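Local atomic coordinates of ribonucleoside-diphosphate reductase, alpha chain (Actinobacillus ureae ATCC 25976, PDB entry 6DQX), a protein that probably reduces ribonucleoside diphosphates to deoxyribonucleotides, as the catalytic alpha subunit of a class Id ribonucleotide reductase. Residues A[32-41]-A[418-426]; A[120-131]-A[163-173]. One frame throughout, in Å; residues are numbered along the deposited sequence.

Interaction 1: A[32-41]-A[418-426]; sequences WLNEDSRLFL and KSSSFILGS
W32 and S37 meet G425 and I423 where two short helices come together, 35-41 and 418-423. Their axes approach to 10.1 Å and their N-to-C directions differ by 135°, which brings the N-terminal end of the first beside the C-terminal end of the second. The CA atoms of W32 and G425 lie only 4.5 Å apart; G425 turns the chain at a positive phi, a conformation that comes easily to glycine.

The end of helix 418-423 is gripped by S37. With its OG beside its own backbone N, the serine donates to I423 O at 2.7 Å, tilted 21° from the carbonyl plane. A water donates both to S37 OG and to F422 O, so two carbonyls at the C-terminal end of the helix are tied to one small hydroxyl. N34 is the N-cap of helix 35-41, its OD1 accepting from S37 N at 3.0 Å and closing the first turn.

The contact lays helix 35-44, near the start of the chain, against the short helix 418-423, whose end L424 carries onto the mixed sheet of the reductase barrel. W32 is buried here, its NE1 bonded to M80 O. L424 CD1 makes a CH-pi contact over one face of the indole, 3.7 Å from the centroid of the five-membered ring, while I423 O lies near the ring plane at the edge.

On the other side of S37, the edge of F422 turns toward the face of F40, a T-shaped stack with centroids 5.5 Å apart and planes at 73°. The long, branched I423 serves both sides: CG2 touches W32 CZ3, whereas CG1 lies 3.6 Å from F40 CD2 and CD1 reaches L41 CD2.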
loop_
_atom_site.group_PDB
_atom_site.type_symbol
_atom_site.label_atom_id
_atom_site.label_comp_id
_atom_site.label_asym_id
_atom_site.label_seq_id
_atom_site.Cartn_x
_atom_site.Cartn_y
_atom_site.Cartn_z
ATOM N N TRP A 32 25.145 -33.037 -14.718
ATOM C CA TRP A 32 24.436 -32.267 -13.695
ATOM C C TRP A 32 22.921 -32.338 -13.755
ATOM O O TRP A 32 22.258 -32.250 -12.728
ATOM C CB TRP A 32 24.868 -30.787 -13.741
ATOM C CG TRP A 32 24.511 -30.016 -14.990
ATOM C CD1 TRP A 32 25.291 -29.835 -16.085
ATOM C CD2 TRP A 32 23.319 -29.262 -15.230
ATOM N NE1 TRP A 32 24.674 -29.046 -16.986
ATOM C CE2 TRP A 32 23.456 -28.667 -16.493
ATOM C CE3 TRP A 32 22.163 -29.010 -14.488
ATOM C CZ2 TRP A 32 22.472 -27.856 -17.052
ATOM C CZ3 TRP A 32 21.171 -28.224 -15.041
ATOM C CH2 TRP A 32 21.336 -27.641 -16.324
ATOM N N LEU A 33 22.391 -32.470 -14.958
ATOM C CA LEU A 33 20.962 -32.535 -15.214
ATOM C C LEU A 33 20.485 -33.971 -15.005
ATOM O O LEU A 33 20.154 -34.681 -15.951
ATOM C CB LEU A 33 20.684 -32.036 -16.631
ATOM C CG LEU A 33 19.242 -31.806 -17.073
ATOM C CD1 LEU A 33 18.516 -30.904 -16.096
ATOM C CD2 LEU A 33 19.261 -31.168 -18.461
ATOM N N ASN A 34 20.507 -34.390 -13.746
ATOM C CA ASN A 34 20.073 -35.731 -13.366
ATOM C C ASN A 34 18.578 -35.680 -13.048
ATOM O O ASN A 34 17.931 -34.634 -13.225
ATOM C CB ASN A 34 20.911 -36.263 -12.203
ATOM C CG ASN A 34 20.704 -35.514 -10.909
ATOM O OD1 ASN A 34 19.907 -34.584 -10.806
ATOM N ND2 ASN A 34 21.437 -35.933 -9.890
ATOM N N GLU A 35 18.026 -36.787 -12.560
ATOM C CA GLU A 35 16.583 -36.867 -12.366
ATOM C C GLU A 35 16.113 -35.870 -11.285
ATOM O O GLU A 35 15.078 -35.233 -11.454
ATOM C CB GLU A 35 16.164 -38.325 -12.075
ATOM C CG GLU A 35 14.667 -38.615 -12.170
ATOM C CD GLU A 35 14.063 -38.299 -13.529
ATOM O OE1 GLU A 35 12.950 -37.728 -13.565
ATOM O OE2 GLU A 35 14.689 -38.608 -14.564
ATOM N N ASP A 36 16.908 -35.689 -10.227
ATOM C CA ASP A 36 16.605 -34.690 -9.185
ATOM C C ASP A 36 16.471 -33.284 -9.775
ATOM O O ASP A 36 15.503 -32.555 -9.506
ATOM C CB ASP A 36 17.702 -34.666 -8.112
ATOM C CG ASP A 36 17.742 -35.936 -7.244
ATOM O OD1 ASP A 36 16.814 -36.771 -7.306
ATOM O OD2 ASP A 36 18.728 -36.091 -6.495
ATOM N N SER A 37 17.452 -32.910 -10.596
ATOM C CA SER A 37 17.454 -31.580 -11.211
ATOM C C SER A 37 16.310 -31.393 -12.204
ATOM O O SER A 37 15.661 -30.352 -12.210
ATOM C CB SER A 37 18.808 -31.282 -11.866
ATOM O OG SER A 37 19.792 -31.176 -10.857
ATOM N N ARG A 38 16.055 -32.395 -13.031
ATOM C CA ARG A 38 14.932 -32.323 -13.959
ATOM C C ARG A 38 13.618 -32.124 -13.235
ATOM O O ARG A 38 12.827 -31.272 -13.634
ATOM C CB ARG A 38 14.843 -33.575 -14.842
ATOM C CG ARG A 38 15.706 -33.497 -16.087
ATOM C CD ARG A 38 15.255 -34.514 -17.124
ATOM N NE ARG A 38 15.461 -35.864 -16.634
ATOM C CZ ARG A 38 16.639 -36.488 -16.564
ATOM N NH1 ARG A 38 17.772 -35.893 -16.959
ATOM N NH2 ARG A 38 16.683 -37.730 -16.084
ATOM N N LEU A 39 13.388 -32.913 -12.175
ATOM C CA LEU A 39 12.154 -32.791 -11.369
ATOM C C LEU A 39 12.032 -31.427 -10.734
ATOM O O LEU A 39 10.964 -30.800 -10.779
ATOM C CB LEU A 39 12.077 -33.855 -10.253
ATOM C CG LEU A 39 11.161 -35.029 -10.540
ATOM C CD1 LEU A 39 11.564 -35.705 -11.839
ATOM C CD2 LEU A 39 11.186 -36.004 -9.380
ATOM N N PHE A 40 13.121 -30.970 -10.135
ATOM C CA PHE A 40 13.145 -29.647 -9.508
ATOM C C PHE A 40 12.767 -28.562 -10.517
ATOM O O PHE A 40 11.915 -27.723 -10.251
ATOM C CB PHE A 40 14.522 -29.369 -8.907
ATOM C CG PHE A 40 14.565 -28.134 -8.027
ATOM C CD1 PHE A 40 14.139 -28.191 -6.704
ATOM C CD2 PHE A 40 15.006 -26.917 -8.528
ATOM C CE1 PHE A 40 14.169 -27.060 -5.887
ATOM C CE2 PHE A 40 15.041 -25.778 -7.716
ATOM C CZ PHE A 40 14.627 -25.850 -6.394
ATOM N N LEU A 41 13.378 -28.615 -11.696
ATOM C CA LEU A 41 13.110 -27.628 -12.740
ATOM C C LEU A 41 11.664 -27.693 -13.269
ATOM O O LEU A 41 11.018 -26.661 -13.477
ATOM C CB LEU A 41 14.085 -27.816 -13.887
ATOM C CG LEU A 41 15.536 -27.408 -13.607
ATOM C CD1 LEU A 41 16.419 -27.849 -14.756
ATOM C CD2 LEU A 41 15.655 -25.906 -13.381
ATOM N N LYS A 418 21.519 -21.333 -3.130
ATOM C CA LYS A 418 21.119 -22.625 -2.538
ATOM C C LYS A 418 20.388 -23.524 -3.554
ATOM O O LYS A 418 20.780 -24.667 -3.764
ATOM C CB LYS A 418 20.282 -22.433 -1.267
ATOM C CG LYS A 418 21.016 -21.732 -0.123
ATOM C CD LYS A 418 22.121 -22.564 0.510
ATOM C CE LYS A 418 23.069 -21.717 1.364
ATOM N NZ LYS A 418 22.494 -21.203 2.638
ATOM N N SER A 419 19.378 -22.993 -4.235
ATOM C CA SER A 419 18.652 -23.779 -5.239
ATOM C C SER A 419 19.485 -23.996 -6.490
ATOM O O SER A 419 19.477 -25.089 -7.076
ATOM C CB SER A 419 17.315 -23.116 -5.587
ATOM O OG SER A 419 16.523 -23.014 -4.410
ATOM N N SER A 420 20.214 -22.958 -6.905
ATOM C CA SER A 420 21.035 -23.049 -8.097
ATOM C C SER A 420 22.150 -24.091 -7.939
ATOM O O SER A 420 22.432 -24.827 -8.873
ATOM C CB SER A 420 21.628 -21.689 -8.454
ATOM O OG SER A 420 20.602 -20.745 -8.668
ATOM N N SER A 421 22.729 -24.177 -6.744
ATOM C CA SER A 421 23.754 -25.180 -6.438
ATOM C C SER A 421 23.175 -26.593 -6.468
ATOM O O SER A 421 23.815 -27.532 -6.961
ATOM C CB SER A 421 24.391 -24.909 -5.067
ATOM O OG SER A 421 25.346 -23.876 -5.179
ATOM N N PHE A 422 21.964 -26.744 -5.941
ATOM C CA PHE A 422 21.273 -28.031 -6.014
ATOM C C PHE A 422 21.124 -28.484 -7.475
ATOM O O PHE A 422 21.542 -29.581 -7.822
ATOM C CB PHE A 422 19.905 -27.968 -5.338
ATOM C CG PHE A 422 19.148 -29.272 -5.408
ATOM C CD1 PHE A 422 19.652 -30.406 -4.781
ATOM C CD2 PHE A 422 17.957 -29.368 -6.125
ATOM C CE1 PHE A 422 18.972 -31.622 -4.845
ATOM C CE2 PHE A 422 17.272 -30.572 -6.191
ATOM C CZ PHE A 422 17.781 -31.702 -5.553
ATOM N N ILE A 423 20.578 -27.603 -8.308
ATOM C CA ILE A 423 20.340 -27.884 -9.730
ATOM C C ILE A 423 21.641 -28.322 -10.418
ATOM O O ILE A 423 21.664 -29.301 -11.168
ATOM C CB ILE A 423 19.704 -26.671 -10.443
ATOM C CG1 ILE A 423 18.244 -26.458 -9.983
ATOM C CG2 ILE A 423 19.753 -26.799 -11.969
ATOM C CD1 ILE A 423 17.673 -25.102 -10.331
ATOM N N LEU A 424 22.727 -27.613 -10.119
ATOM C CA LEU A 424 24.015 -27.844 -10.784
ATOM C C LEU A 424 24.904 -28.843 -10.048
ATOM O O LEU A 424 25.995 -28.519 -9.568
ATOM C CB LEU A 424 24.714 -26.493 -11.031
ATOM C CG LEU A 424 25.781 -26.503 -12.119
ATOM C CD1 LEU A 424 25.153 -26.763 -13.477
ATOM C CD2 LEU A 424 26.529 -25.175 -12.132
ATOM N N GLY A 425 24.436 -30.092 -9.991
ATOM C CA GLY A 425 25.240 -31.180 -9.444
ATOM C C GLY A 425 25.368 -31.220 -7.939
ATOM O O GLY A 425 26.305 -31.826 -7.439
ATOM N N SER A 426 24.464 -30.543 -7.217
ATOM C CA SER A 426 24.541 -30.439 -5.752
ATOM C C SER A 426 25.912 -29.930 -5.255
ATOM O O SER A 426 26.414 -30.366 -4.237
ATOM C CB SER A 426 24.178 -31.769 -5.075
ATOM O OG SER A 426 22.826 -32.045 -5.305
HETATM O O HOH W 1 20.874 -32.259 -8.249
#

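Interaction 2: A[120-131]-A[163-173]; sequences TTAEVGMMSKIG and LFDTVIDVISQ
V167 drops into the groove between turns of helix 120-130, a knob in a hole made by T121, V124, G125 and S128. V167 CG1 lies 3.7 Å from G125 CA; the bare glycine also makes room for I171, whose CD1 packs on the same CA. The axes of helices 120-130 and 163-170 approach to 9.5 Å, running roughly parallel at a crossing angle of -25°. Beside the knob, V124 splits its two methyls, CG1 toward V167 and CG2 to the edge of the F164 ring, 3.8 Å from CD1. T120 CG2 comes to the same ring obliquely.

Both helices belong to the barrel domain, and they run side by side against its sheet: V124 and I168 rest on F181 of strand 181-186, whose ring also lies nearly parallel to that of F164. No hydrogen bond crosses between the two segments; the hydroxyls bond within their own helix, T121 OG1 to I117 O and S128 OG to V124 O at 2.7 Å, from the opposite face of that carbonyl to S128 N.

Past the end of helix 163-170 the contact opens to solvent at S172 and Q173 and rests on backbone atoms rather than on interlocked side chains. I171 still points inward, with CG2 3.6 Å from G125 O. Beyond it the partly exposed K129 lays its aliphatic CD near S172 O. With CG turned opposite its backbone N (chi1 -158°), Q173 lays CG along the carbonyls of K129 and I130, 3.0 Å from K129 O. The second subunit borders this region, its I114 against K129 and its M118 against I171.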
loop_
_atom_site.group_PDB
_atom_site.type_symbol
_atom_site.label_atom_id
_atom_site.label_comp_id
_atom_site.label_asym_id
_atom_site.label_seq_id
_atom_site.Cartn_x
_atom_site.Cartn_y
_atom_site.Cartn_z
ATOM N N THR A 120 7.083 4.179 -4.470
ATOM C CA THR A 120 7.782 2.980 -4.000
ATOM C C THR A 120 6.810 1.849 -3.654
ATOM O O THR A 120 7.057 0.705 -3.993
ATOM C CB THR A 120 8.708 3.296 -2.812
ATOM O OG1 THR A 120 9.505 4.426 -3.137
ATOM C CG2 THR A 120 9.612 2.081 -2.473
ATOM N N THR A 121 5.668 2.186 -3.041
ATOM C CA THR A 121 4.639 1.205 -2.735
ATOM C C THR A 121 4.152 0.468 -3.991
ATOM O O THR A 121 4.050 -0.765 -4.004
ATOM C CB THR A 121 3.444 1.877 -1.972
ATOM O OG1 THR A 121 3.938 2.455 -0.764
ATOM C CG2 THR A 121 2.396 0.898 -1.597
ATOM N N ALA A 122 3.872 1.227 -5.050
ATOM C CA ALA A 122 3.404 0.644 -6.287
ATOM C C ALA A 122 4.519 -0.190 -6.957
ATOM O O ALA A 122 4.221 -1.230 -7.519
ATOM C CB ALA A 122 2.884 1.731 -7.227
ATOM N N GLU A 123 5.775 0.244 -6.878
ATOM C CA GLU A 123 6.919 -0.568 -7.408
ATOM C C GLU A 123 6.965 -1.913 -6.744
ATOM O O GLU A 123 6.952 -2.949 -7.429
ATOM C CB GLU A 123 8.259 0.122 -7.187
ATOM C CG GLU A 123 8.572 1.312 -8.072
ATOM C CD GLU A 123 9.867 1.994 -7.649
ATOM O OE1 GLU A 123 10.164 2.042 -6.439
ATOM O OE2 GLU A 123 10.602 2.504 -8.513
ATOM N N VAL A 124 6.970 -1.893 -5.407
ATOM C CA VAL A 124 7.003 -3.109 -4.613
ATOM C C VAL A 124 5.801 -4.029 -4.881
ATOM O O VAL A 124 5.941 -5.258 -4.998
ATOM C CB VAL A 124 7.173 -2.800 -3.107
ATOM C CG1 VAL A 124 7.089 -4.075 -2.271
ATOM C CG2 VAL A 124 8.495 -2.092 -2.840
ATOM N N GLY A 125 4.608 -3.450 -5.012
ATOM C CA GLY A 125 3.465 -4.228 -5.394
ATOM C C GLY A 125 3.615 -4.940 -6.715
ATOM O O GLY A 125 3.368 -6.141 -6.802
ATOM N N MET A 126 4.026 -4.202 -7.748
ATOM C CA MET A 126 4.164 -4.774 -9.072
ATOM C C MET A 126 5.253 -5.849 -9.085
ATOM O O MET A 126 5.072 -6.904 -9.710
ATOM C CB MET A 126 4.504 -3.710 -10.123
ATOM C CG MET A 126 3.398 -2.699 -10.398
ATOM S SD MET A 126 1.865 -3.503 -10.864
ATOM C CE MET A 126 2.294 -4.319 -12.380
ATOM N N MET A 127 6.362 -5.580 -8.407
ATOM C CA MET A 127 7.464 -6.568 -8.322
ATOM C C MET A 127 7.167 -7.777 -7.444
ATOM O O MET A 127 7.650 -8.874 -7.731
ATOM C CB MET A 127 8.753 -5.897 -7.864
ATOM C CG MET A 127 9.337 -4.952 -8.892
ATOM S SD MET A 127 9.601 -5.734 -10.492
ATOM C CE MET A 127 10.649 -7.115 -10.053
ATOM N N SER A 128 6.372 -7.608 -6.392
ATOM C CA SER A 128 5.918 -8.766 -5.590
ATOM C C SER A 128 5.034 -9.735 -6.385
ATOM O O SER A 128 5.031 -10.931 -6.109
ATOM C CB SER A 128 5.164 -8.303 -4.339
ATOM O OG SER A 128 5.988 -7.470 -3.538
ATOM N N LYS A 129 4.273 -9.219 -7.350
ATOM C CA LYS A 129 3.505 -10.070 -8.254
ATOM C C LYS A 129 4.437 -10.775 -9.233
ATOM O O LYS A 129 4.267 -11.954 -9.482
ATOM C CB LYS A 129 2.476 -9.262 -9.063
ATOM C CG LYS A 129 1.665 -10.061 -10.081
ATOM C CD LYS A 129 0.826 -11.150 -9.399
ATOM C CE LYS A 129 -0.339 -11.623 -10.274
ATOM N NZ LYS A 129 -1.354 -12.414 -9.505
ATOM N N ILE A 130 5.372 -10.024 -9.799
ATOM C CA ILE A 130 6.251 -10.503 -10.880
ATOM C C ILE A 130 7.365 -11.415 -10.331
ATOM O O ILE A 130 7.743 -12.414 -10.976
ATOM C CB ILE A 130 6.849 -9.301 -11.659
ATOM C CG1 ILE A 130 5.728 -8.576 -12.425
ATOM C CG2 ILE A 130 7.958 -9.750 -12.609
ATOM C CD1 ILE A 130 6.044 -7.154 -12.887
ATOM N N GLY A 131 7.870 -11.063 -9.145
ATOM C CA GLY A 131 8.892 -11.841 -8.422
ATOM C C GLY A 131 10.285 -11.302 -8.671
ATOM O O GLY A 131 10.493 -10.439 -9.534
ATOM N N LEU A 163 3.412 -0.367 5.677
ATOM C CA LEU A 163 2.834 -0.418 4.358
ATOM C C LEU A 163 3.488 -1.487 3.482
ATOM O O LEU A 163 2.831 -2.241 2.777
ATOM C CB LEU A 163 2.997 0.959 3.731
ATOM C CG LEU A 163 2.307 1.357 2.456
ATOM C CD1 LEU A 163 0.870 0.861 2.388
ATOM C CD2 LEU A 163 2.389 2.880 2.369
ATOM N N PHE A 164 4.810 -1.579 3.562
ATOM C CA PHE A 164 5.529 -2.535 2.716
ATOM C C PHE A 164 5.353 -3.962 3.206
ATOM O O PHE A 164 5.208 -4.881 2.406
ATOM C CB PHE A 164 6.987 -2.103 2.615
ATOM C CG PHE A 164 7.139 -0.797 1.903
ATOM C CD1 PHE A 164 7.169 -0.772 0.513
ATOM C CD2 PHE A 164 7.146 0.406 2.597
ATOM C CE1 PHE A 164 7.250 0.436 -0.168
ATOM C CE2 PHE A 164 7.224 1.619 1.924
ATOM C CZ PHE A 164 7.281 1.633 0.532
ATOM N N ASP A 165 5.340 -4.129 4.521
ATOM C CA ASP A 165 5.045 -5.415 5.140
ATOM C C ASP A 165 3.662 -5.936 4.709
ATOM O O ASP A 165 3.503 -7.110 4.383
ATOM C CB ASP A 165 5.154 -5.273 6.657
ATOM C CG ASP A 165 5.073 -6.603 7.379
ATOM O OD1 ASP A 165 6.101 -7.317 7.526
ATOM O OD2 ASP A 165 3.968 -6.923 7.815
ATOM N N THR A 166 2.663 -5.049 4.657
ATOM C CA THR A 166 1.346 -5.443 4.151
ATOM C C THR A 166 1.334 -5.750 2.670
ATOM O O THR A 166 0.696 -6.721 2.252
ATOM C CB THR A 166 0.277 -4.358 4.464
ATOM O OG1 THR A 166 0.174 -4.225 5.879
ATOM C CG2 THR A 166 -1.064 -4.752 3.939
ATOM N N VAL A 167 2.035 -4.953 1.870
ATOM C CA VAL A 167 2.065 -5.204 0.431
ATOM C C VAL A 167 2.521 -6.642 0.159
ATOM O O VAL A 167 1.882 -7.355 -0.622
ATOM C CB VAL A 167 2.960 -4.212 -0.336
ATOM C CG1 VAL A 167 3.215 -4.705 -1.757
ATOM C CG2 VAL A 167 2.348 -2.832 -0.381
ATOM N N ILE A 168 3.609 -7.066 0.809
ATOM C CA ILE A 168 4.126 -8.433 0.574
ATOM C C ILE A 168 3.259 -9.526 1.225
ATOM O O ILE A 168 3.210 -10.647 0.723
ATOM C CB ILE A 168 5.621 -8.596 0.937
ATOM C CG1 ILE A 168 5.840 -8.609 2.453
ATOM C CG2 ILE A 168 6.441 -7.518 0.253
ATOM C CD1 ILE A 168 7.283 -8.780 2.865
ATOM N N ASP A 169 2.561 -9.204 2.307
ATOM C CA ASP A 169 1.553 -10.117 2.872
ATOM C C ASP A 169 0.414 -10.382 1.894
ATOM O O ASP A 169 -0.088 -11.508 1.806
ATOM C CB ASP A 169 0.980 -9.523 4.166
ATOM C CG ASP A 169 0.044 -10.483 4.912
ATOM O OD1 ASP A 169 0.084 -11.709 4.697
ATOM O OD2 ASP A 169 -0.757 -9.981 5.715
ATOM N N VAL A 170 0.031 -9.342 1.147
ATOM C CA VAL A 170 -1.135 -9.352 0.271
ATOM C C VAL A 170 -0.831 -9.822 -1.159
ATOM O O VAL A 170 -1.656 -10.512 -1.756
ATOM C CB VAL A 170 -1.789 -7.933 0.302
ATOM C CG1 VAL A 170 -2.719 -7.699 -0.858
ATOM C CG2 VAL A 170 -2.476 -7.743 1.645
ATOM N N ILE A 171 0.342 -9.474 -1.690
ATOM C CA ILE A 171 0.694 -9.773 -3.076
ATOM C C ILE A 171 1.859 -10.760 -3.093
ATOM O O ILE A 171 2.871 -10.527 -2.421
ATOM C CB ILE A 171 1.130 -8.498 -3.819
ATOM C CG1 ILE A 171 0.034 -7.445 -3.744
ATOM C CG2 ILE A 171 1.467 -8.786 -5.279
ATOM C CD1 ILE A 171 0.508 -6.086 -4.170
ATOM N N SER A 172 1.714 -11.828 -3.876
ATOM C CA SER A 172 2.780 -12.834 -4.041
ATOM C C SER A 172 2.874 -13.403 -5.468
ATOM O O SER A 172 1.984 -13.193 -6.293
ATOM C CB SER A 172 2.579 -13.961 -3.023
ATOM O OG SER A 172 3.046 -13.524 -1.761
ATOM N N GLN A 173 3.973 -14.125 -5.716
ATOM C CA GLN A 173 4.256 -14.812 -6.983
ATOM C C GLN A 173 4.324 -16.323 -6.749
ATOM O O GLN A 173 3.334 -17.035 -6.920
ATOM C CB GLN A 173 5.596 -14.317 -7.547
ATOM C CG GLN A 173 5.778 -14.519 -9.052
ATOM C CD GLN A 173 6.406 -15.837 -9.459
ATOM O OE1 GLN A 173 7.140 -16.469 -8.694
ATOM N NE2 GLN A 173 6.132 -16.248 -10.693
#

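In the fold
Interaction 2 is nested along the chain inside the long loop closed by interaction 1, yet the two are separate in space: their centres lie 29 Å apart and their nearest atoms about 12 Å. Their centres are about 19 Å (interaction 1) and 21 Å (interaction 2) from that of the chain; interaction 2 is buried, interaction 1 partly so. The mixed sheet relates them, since L424 of 418-426 touches strands 85-87 and 347-351, while the helices of interaction 2 rest on strands 105-109, 134-137 and 181-186. Interaction 2 also borders the second subunit, where T166 hydrogen-bonds T166 of that chain; interaction 1 touches no other chain of the assembly. Both lie away from the magnesium-binding residue H65.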